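Local coordinates for Lmo2184 protein (Listeria monocytogenes serovar 1/2a, PDB 5JOQ) that probably binds haem as the lipid-tethered substrate-binding component of an iron-uptake ABC transporter at the cell membrane, at residues A124-E129 with K148-D153; M93-K98 with K131-K136. One frame throughout, in Å; residues are numbered along the deposited sequence.

Interaction 1: A124-E129 with K148-D153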
# COMPACT_ATOMS: atom_id res chain seq x y z
N ALA A 124 17.50 23.96 1.59
CA ALA A 124 18.82 24.56 1.81
C ALA A 124 19.86 23.50 2.16
O ALA A 124 21.01 23.57 1.69
CB ALA A 124 18.74 25.62 2.91
N SER A 125 19.50 22.54 3.01
CA SER A 125 20.46 21.49 3.34
C SER A 125 20.77 20.66 2.11
O SER A 125 21.93 20.33 1.87
CB SER A 125 19.93 20.60 4.48
OG SER A 125 20.05 21.32 5.73
N MET A 126 19.74 20.32 1.30
CA MET A 126 20.01 19.60 0.05
C MET A 126 20.97 20.39 -0.85
O MET A 126 21.87 19.81 -1.46
CB MET A 126 18.69 19.33 -0.71
CG MET A 126 18.91 18.56 -2.01
SD MET A 126 17.39 18.26 -2.95
CE MET A 126 16.95 19.96 -3.43
N GLN A 127 20.77 21.71 -0.96
CA GLN A 127 21.66 22.51 -1.80
C GLN A 127 23.10 22.51 -1.27
O GLN A 127 24.05 22.47 -2.07
CB GLN A 127 21.13 23.93 -1.92
CG GLN A 127 19.81 23.98 -2.73
CD GLN A 127 19.46 25.41 -3.05
OE1 GLN A 127 18.90 26.12 -2.22
NE2 GLN A 127 19.84 25.87 -4.25
N THR A 128 23.30 22.56 0.05
CA THR A 128 24.67 22.44 0.56
C THR A 128 25.26 21.07 0.21
O THR A 128 26.47 20.95 -0.11
CB THR A 128 24.68 22.66 2.07
OG1 THR A 128 24.28 24.01 2.36
CG2 THR A 128 26.10 22.38 2.68
N GLU A 129 24.44 20.01 0.28
CA GLU A 129 24.94 18.68 -0.08
C GLU A 129 25.30 18.62 -1.56
O GLU A 129 26.31 18.01 -1.93
CB GLU A 129 23.91 17.59 0.24
CG GLU A 129 23.61 17.45 1.74
CD GLU A 129 24.77 16.91 2.60
OE1 GLU A 129 25.89 16.68 2.09
OE2 GLU A 129 24.53 16.73 3.81
N LYS A 148 22.06 27.16 -8.80
CA LYS A 148 21.57 28.43 -9.34
C LYS A 148 20.12 28.29 -9.80
O LYS A 148 19.27 29.15 -9.55
CB LYS A 148 22.44 28.86 -10.51
CG LYS A 148 22.12 30.21 -11.06
CD LYS A 148 23.03 30.52 -12.24
CE LYS A 148 22.57 31.78 -12.99
NZ LYS A 148 23.43 32.02 -14.18
N ASP A 149 19.84 27.21 -10.54
CA ASP A 149 18.50 26.95 -11.06
C ASP A 149 17.50 26.77 -9.92
O ASP A 149 16.41 27.35 -9.94
CB ASP A 149 18.51 25.70 -11.95
CG ASP A 149 19.20 25.94 -13.29
OD1 ASP A 149 19.42 27.13 -13.66
OD2 ASP A 149 19.52 24.94 -13.98
N LEU A 150 17.83 25.92 -8.95
CA LEU A 150 16.98 25.72 -7.78
C LEU A 150 16.70 27.04 -7.07
O LEU A 150 15.55 27.35 -6.75
CB LEU A 150 17.63 24.74 -6.81
CG LEU A 150 17.72 23.28 -7.29
CD1 LEU A 150 18.62 22.42 -6.34
CD2 LEU A 150 16.34 22.66 -7.41
N THR A 151 17.76 27.79 -6.77
CA THR A 151 17.59 29.04 -6.04
C THR A 151 16.72 30.02 -6.81
O THR A 151 15.93 30.76 -6.21
CB THR A 151 18.95 29.65 -5.75
OG1 THR A 151 19.61 28.82 -4.78
CG2 THR A 151 18.83 31.11 -5.27
N SER A 152 16.87 30.07 -8.14
CA SER A 152 16.01 30.94 -8.92
C SER A 152 14.54 30.56 -8.76
O SER A 152 13.67 31.43 -8.61
CB SER A 152 16.44 30.90 -10.40
OG SER A 152 15.51 31.60 -11.20
N ASP A 153 14.23 29.27 -8.78
CA ASP A 153 12.85 28.83 -8.60
C ASP A 153 12.32 29.15 -7.19
O ASP A 153 11.21 29.64 -7.04
CB ASP A 153 12.71 27.33 -8.89
CG ASP A 153 12.91 27.00 -10.36
OD1 ASP A 153 12.75 27.90 -11.19
OD2 ASP A 153 13.22 25.85 -10.67
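Q127 and L150 bury the largest areas where helices 123-136 and 140-161 run nearly antiparallel, and T151 supplies the polar partner. The amide of Q127 spans the gap: from CG onward the chain is stretched out (chi2 -169°), which carries NE2 across to OG1 of T151 at 3.0 Å. The bond is almost straight, with an angle of 169° at the hydrogen, and OG1 lies close to the amide plane. The same NE2 rests 3.6 Å from CB of L150, while the aliphatic part of Q127 slides past the leucine in the opposite direction, its CG 4.1 Å from L150 CD1. On the more buried side, M126 bends at its thioether and meets L150 at about a right angle; M126 CE lies 4.2 Å from L150 CD1. The hydroxyl of T151 also bonds to the carbonyl of N147 one turn earlier in its own helix. With local axes 11.2 Å apart, the pairing is a spaced one, bridged by long side chains. N147 ND2 bonds to the carbonyl of Q127, a second link within this antiparallel helical hairpin, while F120 and A272 pack on M126, and P277 of helix 276-288 packs on L150.

Interaction 2: M93-K98 with K131-K136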
# COMPACT_ATOMS: atom_id res chain seq x y z
N MET A 93 32.40 5.09 -2.71
CA MET A 93 31.46 5.83 -1.88
C MET A 93 30.05 5.29 -2.09
O MET A 93 29.64 5.03 -3.23
CB MET A 93 31.51 7.33 -2.22
CG MET A 93 30.54 8.20 -1.38
SD MET A 93 30.97 8.14 0.39
CE MET A 93 32.71 8.66 0.38
N VAL A 94 29.30 5.14 -1.00
CA VAL A 94 27.88 4.80 -1.04
C VAL A 94 27.12 6.01 -0.49
O VAL A 94 27.48 6.52 0.57
CB VAL A 94 27.58 3.54 -0.21
CG1 VAL A 94 26.08 3.21 -0.23
CG2 VAL A 94 28.44 2.32 -0.68
N LEU A 95 26.11 6.49 -1.21
CA LEU A 95 25.37 7.70 -0.84
C LEU A 95 23.97 7.34 -0.34
O LEU A 95 23.19 6.68 -1.04
CB LEU A 95 25.26 8.68 -2.01
CG LEU A 95 26.57 9.17 -2.64
CD1 LEU A 95 26.21 10.06 -3.81
CD2 LEU A 95 27.42 9.98 -1.63
N SER A 96 23.63 7.80 0.86
CA SER A 96 22.30 7.58 1.45
C SER A 96 21.89 8.93 2.04
O SER A 96 22.50 9.97 1.73
CB SER A 96 22.34 6.44 2.46
OG SER A 96 21.06 6.21 3.07
N THR A 97 20.89 8.93 2.93
CA THR A 97 20.41 10.18 3.52
C THR A 97 20.52 10.15 5.04
O THR A 97 20.51 9.08 5.69
CB THR A 97 18.94 10.46 3.15
OG1 THR A 97 18.09 9.45 3.71
CG2 THR A 97 18.73 10.56 1.61
N LYS A 98 20.57 11.35 5.61
CA LYS A 98 20.60 11.52 7.07
C LYS A 98 19.42 10.82 7.72
O LYS A 98 19.56 10.22 8.80
CB LYS A 98 20.54 13.01 7.41
CG LYS A 98 21.36 13.43 8.61
CD LYS A 98 22.85 13.50 8.25
CE LYS A 98 23.74 13.36 9.48
NZ LYS A 98 25.08 12.76 9.16
N LYS A 131 26.39 21.21 -3.36
CA LYS A 131 27.69 21.88 -3.41
C LYS A 131 28.81 20.93 -2.98
O LYS A 131 29.88 20.88 -3.61
CB LYS A 131 27.65 23.11 -2.50
CG LYS A 131 28.99 23.84 -2.31
CD LYS A 131 28.84 25.07 -1.34
CE LYS A 131 30.21 25.87 -1.11
NZ LYS A 131 30.06 27.19 -0.30
N ASN A 132 28.62 20.21 -1.88
CA ASN A 132 29.69 19.35 -1.35
C ASN A 132 29.98 18.16 -2.27
O ASN A 132 31.13 17.73 -2.42
CB ASN A 132 29.33 18.91 0.08
CG ASN A 132 29.35 20.11 1.08
OD1 ASN A 132 29.88 21.16 0.78
ND2 ASN A 132 28.78 19.92 2.25
N LEU A 133 28.94 17.60 -2.90
CA LEU A 133 29.15 16.55 -3.91
C LEU A 133 29.95 17.07 -5.10
O LEU A 133 30.83 16.36 -5.63
CB LEU A 133 27.79 16.03 -4.41
CG LEU A 133 26.98 15.16 -3.41
CD1 LEU A 133 25.57 15.02 -3.94
CD2 LEU A 133 27.70 13.76 -3.24
N GLY A 134 29.65 18.29 -5.55
CA GLY A 134 30.48 18.92 -6.59
C GLY A 134 31.94 18.96 -6.21
O GLY A 134 32.83 18.62 -7.01
N ALA A 135 32.24 19.42 -4.99
CA ALA A 135 33.62 19.47 -4.53
C ALA A 135 34.22 18.07 -4.41
O ALA A 135 35.38 17.85 -4.76
CB ALA A 135 33.71 20.17 -3.18
N LYS A 136 33.44 17.12 -3.88
CA LYS A 136 34.00 15.79 -3.63
C LYS A 136 34.33 15.08 -4.93
O LYS A 136 35.34 14.37 -5.02
CB LYS A 136 33.02 14.98 -2.79
CG LYS A 136 33.61 13.68 -2.26
CD LYS A 136 32.71 13.09 -1.16
CE LYS A 136 33.28 11.77 -0.61
NZ LYS A 136 34.74 11.83 -0.22
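L95 and L133 meet through their branch ends: CD2 of L133 reaches both methyls of L95, at 4.0 Å from CD1 and 4.1 Å from CD2. The two leucines slide past each other in opposite directions. Contact is between terminal methyls, and the backbones stay well apart, with L95 CA and L133 CA 10.1 Å from each other. L95 points from the strand toward the helix. L133 leaves its helix more obliquely, and the branch at CG brings CD2 to L95.

Two residues earlier on the strand, M93 faces the same way and meets K136 at about a right angle. Its CG stands anti to the backbone N, and bends at chi2 (63°) and chi3 (55°) fold the thioether so that its methyl faces the lysine. K136 is extended as far as CE and turns at chi4 (49°). M93 CE and K136 CE are placed 3.3 Å apart, shorter than usual for two carbons, so the exact fit there is doubtful. The lysine's aliphatic end lies beside the methionine methyl.

I44 and M48 of helix 42-50 pack against L95, and I47 and M48 against L133. V94 and S96 instead touch F108 and L104 of helix 101-110. Helices thus lie on both faces of the parallel three-stranded sheet centred on strand 93-97, the alpha/beta sandwich seen in the lobes of this family.

Helix 123-136 is the shared element of the two contacts, a worked example of how one helix can serve two partners. Following the chain, strand 93-97 comes first, then helix 101-110 and strand 115-118, and then the shared helix. Its beginning enters interaction 1, and its end returns to strand 93-97 in interaction 2, closing a loop of 32 residues. The chain then turns into helix 140-161, which comes back antiparallel to close interaction 1 over 18 residues, mostly helical. The segments alternate, so the two loops cross and neither nests in the other. Together they tie the central strand of the parallel sheet, through helix 123-136, to helix 140-161.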